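Local coordinates for protein putative neuraminyllactose-binding hemagglutinin homolog (Helicobacter pylori, PDB 3BGH) that is of unproven function but, as an outer-membrane lipoprotein, probably acts as an adhesin, perhaps on the flagellar sheath, that recognises neuraminyllactose-type sugars, at residues V40-K45 against L97-M102; Y25-K30 against S69-R74; V19-H24 against E54-E59. All blocks are in the same frame, centred on the assembly; numbering follows the deposited sequence.

Contact 1: V40-K45 against L97-M102; sequences VLIEPK and LLVLRM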
loop_
_atom_site.group_PDB
_atom_site.type_symbol
_atom_site.label_atom_id
_atom_site.label_comp_id
_atom_site.label_asym_id
_atom_site.label_seq_id
_atom_site.Cartn_x
_atom_site.Cartn_y
_atom_site.Cartn_z
ATOM N N VAL A 40 -13.997 20.990 -10.721
ATOM C CA VAL A 40 -14.813 19.799 -10.577
ATOM C C VAL A 40 -14.151 18.829 -9.589
ATOM O O VAL A 40 -12.981 18.486 -9.731
ATOM C CB VAL A 40 -15.001 19.105 -11.925
ATOM C CG1 VAL A 40 -15.806 17.837 -11.767
ATOM C CG2 VAL A 40 -15.694 20.006 -12.872
ATOM N N LEU A 41 -14.907 18.399 -8.582
ATOM C CA LEU A 41 -14.400 17.463 -7.593
ATOM C C LEU A 41 -15.144 16.156 -7.722
ATOM O O LEU A 41 -16.359 16.140 -7.622
ATOM C CB LEU A 41 -14.594 18.039 -6.202
ATOM C CG LEU A 41 -13.631 17.523 -5.147
ATOM C CD1 LEU A 41 -12.274 18.118 -5.444
ATOM C CD2 LEU A 41 -14.102 17.907 -3.758
ATOM N N ILE A 42 -14.418 15.075 -7.974
ATOM C CA ILE A 42 -14.997 13.734 -8.115
ATOM C C ILE A 42 -14.874 12.990 -6.783
ATOM O O ILE A 42 -13.934 13.242 -6.039
ATOM C CB ILE A 42 -14.313 12.956 -9.247
ATOM C CG1 ILE A 42 -14.549 13.692 -10.556
ATOM C CG2 ILE A 42 -14.859 11.553 -9.380
ATOM C CD1 ILE A 42 -14.078 12.945 -11.754
ATOM N N GLU A 43 -15.838 12.119 -6.466
ATOM C CA GLU A 43 -15.859 11.431 -5.182
ATOM C C GLU A 43 -14.626 10.523 -5.143
ATOM O O GLU A 43 -14.419 9.775 -6.091
ATOM C CB GLU A 43 -17.162 10.618 -5.009
ATOM C CG GLU A 43 -17.442 10.072 -3.566
ATOM C CD GLU A 43 -18.829 9.380 -3.409
ATOM O OE1 GLU A 43 -19.144 8.425 -4.186
ATOM O OE2 GLU A 43 -19.589 9.765 -2.479
ATOM N N PRO A 44 -13.809 10.600 -4.067
ATOM C CA PRO A 44 -12.550 9.865 -3.991
ATOM C C PRO A 44 -12.814 8.368 -3.955
ATOM O O PRO A 44 -13.752 7.926 -3.290
ATOM C CB PRO A 44 -11.954 10.306 -2.644
ATOM C CG PRO A 44 -12.604 11.564 -2.315
ATOM C CD PRO A 44 -14.026 11.368 -2.834
ATOM N N LYS A 45 -12.021 7.616 -4.703
ATOM C CA LYS A 45 -12.042 6.153 -4.693
ATOM C C LYS A 45 -10.870 5.609 -3.872
ATOM O O LYS A 45 -9.741 5.600 -4.366
ATOM C CB LYS A 45 -11.913 5.644 -6.127
ATOM C CG LYS A 45 -13.213 5.276 -6.774
ATOM C CD LYS A 45 -13.977 6.483 -7.308
ATOM C CE LYS A 45 -15.395 6.073 -7.809
ATOM N NZ LYS A 45 -16.342 7.233 -7.722
ATOM N N LEU A 97 -11.993 25.034 -14.610
ATOM C CA LEU A 97 -10.549 25.140 -14.698
ATOM C C LEU A 97 -9.891 23.756 -14.674
ATOM O O LEU A 97 -8.980 23.487 -15.433
ATOM C CB LEU A 97 -10.001 25.959 -13.532
ATOM C CG LEU A 97 -8.467 25.974 -13.453
ATOM C CD1 LEU A 97 -7.895 26.796 -14.601
ATOM C CD2 LEU A 97 -7.944 26.445 -12.082
ATOM N N LEU A 98 -10.408 22.875 -13.823
ATOM C CA LEU A 98 -9.676 21.737 -13.332
ATOM C C LEU A 98 -10.689 20.692 -12.907
ATOM O O LEU A 98 -11.788 21.031 -12.456
ATOM C CB LEU A 98 -8.871 22.218 -12.120
ATOM C CG LEU A 98 -7.928 21.390 -11.277
ATOM C CD1 LEU A 98 -7.165 20.366 -12.090
ATOM C CD2 LEU A 98 -6.941 22.333 -10.610
ATOM N N VAL A 99 -10.331 19.424 -13.097
ATOM C CA VAL A 99 -11.043 18.313 -12.477
ATOM C C VAL A 99 -10.062 17.629 -11.545
ATOM O O VAL A 99 -9.005 17.218 -11.977
ATOM C CB VAL A 99 -11.496 17.286 -13.491
ATOM C CG1 VAL A 99 -12.364 16.228 -12.806
ATOM C CG2 VAL A 99 -12.258 17.947 -14.602
ATOM N N LEU A 100 -10.409 17.543 -10.270
ATOM C CA LEU A 100 -9.629 16.854 -9.285
ATOM C C LEU A 100 -10.277 15.507 -9.019
ATOM O O LEU A 100 -11.497 15.381 -8.956
ATOM C CB LEU A 100 -9.556 17.671 -8.012
ATOM C CG LEU A 100 -8.761 18.978 -8.000
ATOM C CD1 LEU A 100 -8.877 19.571 -6.616
ATOM C CD2 LEU A 100 -7.297 18.719 -8.320
ATOM N N ARG A 101 -9.430 14.500 -8.851
ATOM C CA ARG A 101 -9.819 13.103 -8.983
ATOM C C ARG A 101 -8.802 12.215 -8.209
ATOM O O ARG A 101 -7.674 12.006 -8.658
ATOM C CB ARG A 101 -9.901 12.773 -10.495
ATOM C CG ARG A 101 -9.837 11.344 -10.853
ATOM C CD ARG A 101 -10.519 11.084 -12.179
ATOM N NE ARG A 101 -11.218 9.796 -12.114
ATOM C CZ ARG A 101 -11.654 9.109 -13.167
ATOM N NH1 ARG A 101 -11.454 9.558 -14.403
ATOM N NH2 ARG A 101 -12.292 7.956 -12.982
ATOM N N MET A 102 -9.227 11.745 -7.041
ATOM C CA MET A 102 -8.398 11.064 -6.071
ATOM C C MET A 102 -8.636 9.539 -6.062
ATOM O O MET A 102 -9.764 9.081 -5.872
ATOM C CB MET A 102 -8.655 11.636 -4.667
ATOM C CG MET A 102 -7.498 11.411 -3.695
ATOM S SD MET A 102 -7.889 11.899 -1.984
ATOM C CE MET A 102 -8.795 13.458 -2.328
#
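I42 comes up beside R101 at a slant to the plane of its guanidinium: the methyl CD1 of I42 lies 4.0 Å from R101 CD, so it is the aliphatic stem of the arginine that does the touching. CD1 of I42 also rests 3.9 Å from CG1 of V99. This face of the sheet also carries V40, whose side chain runs alongside that of V99, both pointing the same way. The other face is lined by L41 and L100. With its CG anti to the backbone N (chi1 -155°), L41 swings its CD1 back across the strand gap to reach L100 CB at 3.8 Å.

Between the two faces runs a parallel ladder. L98 O takes the N-H of V40 at 2.8 Å, and V40 O receives that of L100, with a nearly straight N-H...O angle of 166°. L100 O then accepts I42 N, so that L100 is bonded through both its amide and its carbonyl. Beyond this the pairing fails: M102 N stands 5.0 Å from I42 O, P44 has no N-H to give, and M102 O is taken instead by the amide of K45, at 2.9 Å; CB of P44 meanwhile sits 4.1 Å from M102 CB. The ammonium of K45 turns elsewhere, to a salt bridge with D84. Helix 54-73 packs on the face of L41 through F65 and S69.

Such a ladder is typical of the parallel part of an alpha/beta sheet, here with strand 38-48 as an inner strand between 78-82 and 98-114, and with its regular pairing interrupted at the proline.

Contact 2: Y25-K30 against S69-R74; sequences YPIKGK and SSFLER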
loop_
_atom_site.group_PDB
_atom_site.type_symbol
_atom_site.label_atom_id
_atom_site.label_comp_id
_atom_site.label_asym_id
_atom_site.label_seq_id
_atom_site.Cartn_x
_atom_site.Cartn_y
_atom_site.Cartn_z
ATOM N N TYR A 25 -10.442 17.789 9.671
ATOM C CA TYR A 25 -9.232 18.575 9.858
ATOM C C TYR A 25 -9.735 20.017 9.864
ATOM O O TYR A 25 -10.480 20.390 8.957
ATOM C CB TYR A 25 -8.241 18.287 8.713
ATOM C CG TYR A 25 -7.075 19.254 8.588
ATOM C CD1 TYR A 25 -6.018 19.217 9.501
ATOM C CD2 TYR A 25 -7.024 20.202 7.546
ATOM C CE1 TYR A 25 -4.937 20.103 9.409
ATOM C CE2 TYR A 25 -5.928 21.105 7.436
ATOM C CZ TYR A 25 -4.887 21.042 8.378
ATOM O OH TYR A 25 -3.789 21.880 8.318
ATOM N N PRO A 26 -9.390 20.812 10.904
ATOM C CA PRO A 26 -9.954 22.175 10.925
ATOM C C PRO A 26 -9.397 23.078 9.816
ATOM O O PRO A 26 -8.217 23.428 9.839
ATOM C CB PRO A 26 -9.567 22.695 12.316
ATOM C CG PRO A 26 -8.346 21.891 12.707
ATOM C CD PRO A 26 -8.529 20.539 12.076
ATOM N N ILE A 27 -10.242 23.435 8.849
ATOM C CA ILE A 27 -9.859 24.410 7.822
ATOM C C ILE A 27 -9.841 25.806 8.445
ATOM O O ILE A 27 -10.860 26.478 8.529
ATOM C CB ILE A 27 -10.781 24.357 6.569
ATOM C CG1 ILE A 27 -10.781 22.931 5.970
ATOM C CG2 ILE A 27 -10.350 25.403 5.532
ATOM C CD1 ILE A 27 -12.008 22.584 5.128
ATOM N N LYS A 28 -8.675 26.207 8.926
ATOM C CA LYS A 28 -8.509 27.512 9.541
ATOM C C LYS A 28 -7.996 28.498 8.495
ATOM O O LYS A 28 -7.033 28.208 7.791
ATOM C CB LYS A 28 -7.562 27.424 10.754
ATOM C CG LYS A 28 -8.202 26.757 11.985
ATOM C CD LYS A 28 -7.147 26.378 13.030
ATOM C CE LYS A 28 -7.721 25.431 14.089
ATOM N NZ LYS A 28 -6.654 24.527 14.643
ATOM N N GLY A 29 -8.661 29.647 8.389
ATOM C CA GLY A 29 -8.304 30.673 7.404
ATOM C C GLY A 29 -9.481 31.552 6.988
ATOM O O GLY A 29 -10.628 31.089 6.906
ATOM N N LYS A 30 -9.184 32.824 6.727
ATOM C CA LYS A 30 -10.176 33.810 6.272
ATOM C C LYS A 30 -10.778 33.424 4.919
ATOM O O LYS A 30 -10.038 33.020 4.017
ATOM C CB LYS A 30 -9.542 35.215 6.192
ATOM C CG LYS A 30 -8.074 35.229 5.722
ATOM C CD LYS A 30 -7.496 36.641 5.584
ATOM C CE LYS A 30 -5.963 36.614 5.641
ATOM N NZ LYS A 30 -5.389 37.943 5.276
ATOM N N SER A 69 -14.282 20.331 -0.699
ATOM C CA SER A 69 -15.202 21.347 -1.200
ATOM C C SER A 69 -15.150 22.589 -0.292
ATOM O O SER A 69 -14.952 23.694 -0.799
ATOM C CB SER A 69 -16.603 20.792 -1.384
ATOM O OG SER A 69 -16.613 19.879 -2.473
ATOM N N SER A 70 -15.222 22.401 1.030
ATOM C CA SER A 70 -15.185 23.541 1.982
ATOM C C SER A 70 -13.912 24.332 1.917
ATOM O O SER A 70 -13.943 25.561 1.986
ATOM C CB SER A 70 -15.379 23.115 3.424
ATOM O OG SER A 70 -16.702 22.691 3.592
ATOM N N PHE A 71 -12.792 23.617 1.837
ATOM C CA PHE A 71 -11.500 24.236 1.652
ATOM C C PHE A 71 -11.485 25.080 0.374
ATOM O O PHE A 71 -11.044 26.224 0.384
ATOM C CB PHE A 71 -10.424 23.169 1.553
ATOM C CG PHE A 71 -9.069 23.725 1.313
ATOM C CD1 PHE A 71 -8.323 24.238 2.371
ATOM C CD2 PHE A 71 -8.535 23.752 0.027
ATOM C CE1 PHE A 71 -7.038 24.767 2.154
ATOM C CE2 PHE A 71 -7.267 24.277 -0.202
ATOM C CZ PHE A 71 -6.518 24.784 0.861
ATOM N N LEU A 72 -11.967 24.514 -0.725
ATOM C CA LEU A 72 -11.946 25.212 -1.995
ATOM C C LEU A 72 -12.816 26.476 -1.982
ATOM O O LEU A 72 -12.334 27.570 -2.256
ATOM C CB LEU A 72 -12.316 24.261 -3.127
ATOM C CG LEU A 72 -11.193 23.255 -3.396
ATOM C CD1 LEU A 72 -11.748 22.090 -4.148
ATOM C CD2 LEU A 72 -10.001 23.887 -4.115
ATOM N N GLU A 73 -14.082 26.320 -1.621
ATOM C CA GLU A 73 -14.997 27.437 -1.439
ATOM C C GLU A 73 -14.377 28.498 -0.548
ATOM O O GLU A 73 -14.223 29.632 -0.978
ATOM C CB GLU A 73 -16.309 26.940 -0.872
ATOM C CG GLU A 73 -17.085 26.105 -1.875
ATOM C CD GLU A 73 -18.240 25.347 -1.242
ATOM O OE1 GLU A 73 -18.179 25.075 -0.017
ATOM O OE2 GLU A 73 -19.205 25.012 -1.977
ATOM N N ARG A 74 -13.947 28.128 0.656
ATOM C CA ARG A 74 -13.271 29.076 1.534
ATOM C C ARG A 74 -12.070 29.755 0.852
ATOM O O ARG A 74 -11.439 30.638 1.424
ATOM C CB ARG A 74 -12.822 28.390 2.821
ATOM C CG ARG A 74 -11.982 29.269 3.723
ATOM C CD ARG A 74 -12.798 29.812 4.859
ATOM N NE ARG A 74 -12.556 29.082 6.104
ATOM C CZ ARG A 74 -13.299 28.064 6.545
ATOM N NH1 ARG A 74 -12.983 27.470 7.699
ATOM N NH2 ARG A 74 -14.354 27.632 5.838
#
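The carbonyl O of G29 accepts the N-H at NE of R74 at 2.9 Å, a bent bond of 137° in which the oxygen lies at the edge of the guanidinium, close to its plane. The arginine gets there by folding: its chain bends at both chi2 and chi3 (each 102°), which brings the guanidinium back alongside the extended segment 25-30. R74 CD also lies near the acceptor, 3.2 Å from G29 O. The glycine has a backbone that few other residues could adopt, since at phi 153° a CB would be jammed against the carbonyl of K28.

I27 supplies the apolar half of the contact and spreads its two branches over different targets. Its CG2 sits above one face of the R74 guanidinium, toward the rim, and the two side chains slide past each other in opposite directions. CG2 of I27 also meets the edge of the F71 ring, 3.9 Å from F71 CD1. The longer branch reaches the helix backbone itself: CD1 of I27 is 3.5 Å from F71 N and 3.8 Å from S70 CB. One isoleucine thus bridges a charged group and an aromatic ring, while the charged group is steered by a main-chain carbonyl.

Helix 54-73 ends here, and its last turn lies between other elements of the fold. S69 and L72 face the sheet, touching L41 and V39 of strand 38-48 and V79 of strand 78-82. F71 also leans on T206 of helix 186-208, the same helix against which Y25 packs, so the loop touches both helices, 54-73 through I27 and 186-208 through Y25.

Contact 3: V19-H24 against E54-E59; sequences VELHFH and ESYQKE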
loop_
_atom_site.group_PDB
_atom_site.type_symbol
_atom_site.label_atom_id
_atom_site.label_comp_id
_atom_site.label_asym_id
_atom_site.label_seq_id
_atom_site.Cartn_x
_atom_site.Cartn_y
_atom_site.Cartn_z
ATOM N N VAL A 19 -10.942 5.765 21.687
ATOM C CA VAL A 19 -10.689 6.626 20.504
ATOM C C VAL A 19 -11.873 6.500 19.560
ATOM O O VAL A 19 -12.311 5.405 19.283
ATOM C CB VAL A 19 -9.337 6.246 19.795
ATOM C CG1 VAL A 19 -9.258 6.816 18.376
ATOM C CG2 VAL A 19 -8.134 6.719 20.627
ATOM N N GLU A 20 -12.418 7.614 19.092
ATOM C CA GLU A 20 -13.505 7.557 18.114
ATOM C C GLU A 20 -12.994 8.028 16.758
ATOM O O GLU A 20 -11.958 8.703 16.683
ATOM C CB GLU A 20 -14.727 8.360 18.575
ATOM C CG GLU A 20 -15.940 7.481 19.048
ATOM C CD GLU A 20 -15.747 6.863 20.445
ATOM O OE1 GLU A 20 -16.224 5.713 20.674
ATOM O OE2 GLU A 20 -15.119 7.533 21.309
ATOM N N LEU A 21 -13.681 7.644 15.687
ATOM C CA LEU A 21 -13.247 8.048 14.366
ATOM C C LEU A 21 -13.173 9.565 14.348
ATOM O O LEU A 21 -13.971 10.228 14.996
ATOM C CB LEU A 21 -14.212 7.562 13.308
ATOM C CG LEU A 21 -14.100 6.120 12.838
ATOM C CD1 LEU A 21 -15.164 5.866 11.757
ATOM C CD2 LEU A 21 -12.716 5.841 12.308
ATOM N N HIS A 22 -12.208 10.132 13.638
ATOM C CA HIS A 22 -12.158 11.577 13.546
ATOM C C HIS A 22 -11.703 12.080 12.198
ATOM O O HIS A 22 -10.617 12.641 12.070
ATOM C CB HIS A 22 -11.335 12.194 14.670
ATOM C CG HIS A 22 -11.626 13.645 14.883
ATOM N ND1 HIS A 22 -10.665 14.626 14.744
ATOM C CD2 HIS A 22 -12.785 14.286 15.178
ATOM C CE1 HIS A 22 -11.215 15.809 14.973
ATOM N NE2 HIS A 22 -12.499 15.630 15.241
ATOM N N PHE A 23 -12.565 11.897 11.194
ATOM C CA PHE A 23 -12.245 12.317 9.843
ATOM C C PHE A 23 -12.632 13.799 9.650
ATOM O O PHE A 23 -13.531 14.131 8.897
ATOM C CB PHE A 23 -12.849 11.327 8.821
ATOM C CG PHE A 23 -12.396 9.867 9.031
ATOM C CD1 PHE A 23 -11.330 9.547 9.887
ATOM C CD2 PHE A 23 -13.026 8.819 8.359
ATOM C CE1 PHE A 23 -10.916 8.218 10.072
ATOM C CE2 PHE A 23 -12.603 7.479 8.527
ATOM C CZ PHE A 23 -11.554 7.188 9.374
ATOM N N HIS A 24 -11.928 14.684 10.364
ATOM C CA HIS A 24 -12.143 16.154 10.287
ATOM C C HIS A 24 -10.830 16.902 10.581
ATOM O O HIS A 24 -10.155 16.649 11.584
ATOM C CB HIS A 24 -13.302 16.615 11.224
ATOM C CG HIS A 24 -13.629 18.089 11.156
ATOM N ND1 HIS A 24 -13.213 18.997 12.117
ATOM C CD2 HIS A 24 -14.356 18.804 10.261
ATOM C CE1 HIS A 24 -13.656 20.204 11.808
ATOM N NE2 HIS A 24 -14.351 20.116 10.684
ATOM N N GLU A 54 -16.095 -1.517 5.951
ATOM C CA GLU A 54 -16.580 -0.733 4.809
ATOM C C GLU A 54 -17.103 0.639 5.186
ATOM O O GLU A 54 -16.967 1.597 4.405
ATOM C CB GLU A 54 -17.685 -1.482 4.074
ATOM C CG GLU A 54 -17.210 -2.627 3.163
ATOM C CD GLU A 54 -18.360 -3.237 2.380
ATOM O OE1 GLU A 54 -18.176 -3.514 1.162
ATOM O OE2 GLU A 54 -19.475 -3.407 2.977
ATOM N N SER A 55 -17.701 0.764 6.364
ATOM C CA SER A 55 -18.212 2.064 6.753
ATOM C C SER A 55 -17.097 3.093 6.973
ATOM O O SER A 55 -17.325 4.298 6.761
ATOM C CB SER A 55 -19.043 1.939 7.996
ATOM O OG SER A 55 -18.248 1.457 9.070
ATOM N N TYR A 56 -15.916 2.628 7.406
ATOM C CA TYR A 56 -14.757 3.520 7.635
ATOM C C TYR A 56 -14.293 4.071 6.310
ATOM O O TYR A 56 -14.042 5.259 6.196
ATOM C CB TYR A 56 -13.584 2.823 8.311
ATOM C CG TYR A 56 -13.798 2.469 9.762
ATOM C CD1 TYR A 56 -15.045 2.547 10.359
ATOM C CD2 TYR A 56 -12.753 1.972 10.521
ATOM C CE1 TYR A 56 -15.230 2.148 11.682
ATOM C CE2 TYR A 56 -12.924 1.606 11.817
ATOM C CZ TYR A 56 -14.166 1.685 12.399
ATOM O OH TYR A 56 -14.289 1.303 13.724
ATOM N N GLN A 57 -14.233 3.199 5.311
ATOM C CA GLN A 57 -13.871 3.586 3.974
ATOM C C GLN A 57 -14.830 4.691 3.510
ATOM O O GLN A 57 -14.367 5.784 3.150
ATOM C CB GLN A 57 -13.935 2.383 3.062
ATOM C CG GLN A 57 -13.839 2.688 1.626
ATOM C CD GLN A 57 -14.221 1.511 0.770
ATOM O OE1 GLN A 57 -15.014 0.681 1.186
ATOM N NE2 GLN A 57 -13.700 1.449 -0.457
ATOM N N LYS A 58 -16.145 4.413 3.540
ATOM C CA LYS A 58 -17.182 5.363 3.124
ATOM C C LYS A 58 -17.054 6.719 3.834
ATOM O O LYS A 58 -17.105 7.767 3.210
ATOM C CB LYS A 58 -18.581 4.770 3.341
ATOM C CG LYS A 58 -19.048 3.877 2.194
ATOM C CD LYS A 58 -19.845 2.626 2.694
ATOM C CE LYS A 58 -20.321 1.754 1.515
ATOM N NZ LYS A 58 -20.856 0.371 1.907
ATOM N N GLU A 59 -16.858 6.685 5.141
ATOM C CA GLU A 59 -16.816 7.885 5.929
ATOM C C GLU A 59 -15.493 8.657 5.705
ATOM O O GLU A 59 -15.473 9.894 5.680
ATOM C CB GLU A 59 -17.090 7.490 7.371
ATOM C CG GLU A 59 -16.315 8.181 8.425
ATOM C CD GLU A 59 -17.127 9.174 9.182
ATOM O OE1 GLU A 59 -17.922 9.907 8.531
ATOM O OE2 GLU A 59 -16.945 9.240 10.427
#
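L21 and F23, two apolar side chains of an extended N-terminal arm, meet Y56 and E59 on the opening turns of helix 54-73. F23 is the centre of an inverse gamma turn, a tight bend in the arm, and the alternation of the chain sends the side chains of L21 and F23 toward the helix while that of the intervening H22 points away. The arrangement is an arm laid along a helix pair, held also by helix 186-208, where N195 bonds the backbone of both H22 and E20.

L21 lies over one face of the Y56 ring with both of its methyls. CD2 stands 4.1 Å above the ring plane, over the centre, whereas CD1 makes an off-centre CH-pi contact, 4.0 Å from the centroid and 30° off the normal. CD1 of L21 is also 3.6 Å from Y56 CD1.

E59 joins the two halves of the contact. Its CG is 3.4 Å from F23 CD2, so a methylene rather than the carboxylate meets the ring, and the ring and carboxylate planes stand 51° apart. The bend at chi2 (106°) turns the carboxylate aside from the F23 ring, so that OE2 of E59 lies 4.0 Å from L21 CD1 while OE1 forms a salt bridge with K62. That pairing would be expected to favour the charged form of the acid.

F23 is further hemmed in by F60, edge-to-face, and by Y198, whose ring is nearly parallel to its own. Against the helix the phenylalanine presents its rim: CE2 lies 3.5 Å from the carbonyl O of Y56, which sits in the plane of the ring.

Overall arrangement
Contact 1 belongs to the buried sheet, contact 3 is partly buried and contact 2 lies at the surface. Chemistry follows place: the strands of contact 1 are joined by a backbone ladder with mainly apolar side chains on both faces, contact 2 joins an arginine-to-carbonyl bond to the packing of one isoleucine, and contact 3 has no hydrogen bond between its segments. Contacts 2 and 3 share helix 54-73 and one continuous arm, 19-30, laid near its two ends, with centres about 20 Å apart. Contact 1 meets contact 2 directly, L41 CD2 lying 3.4 Å from S69 OG, so the helix is lodged between sheet and arm.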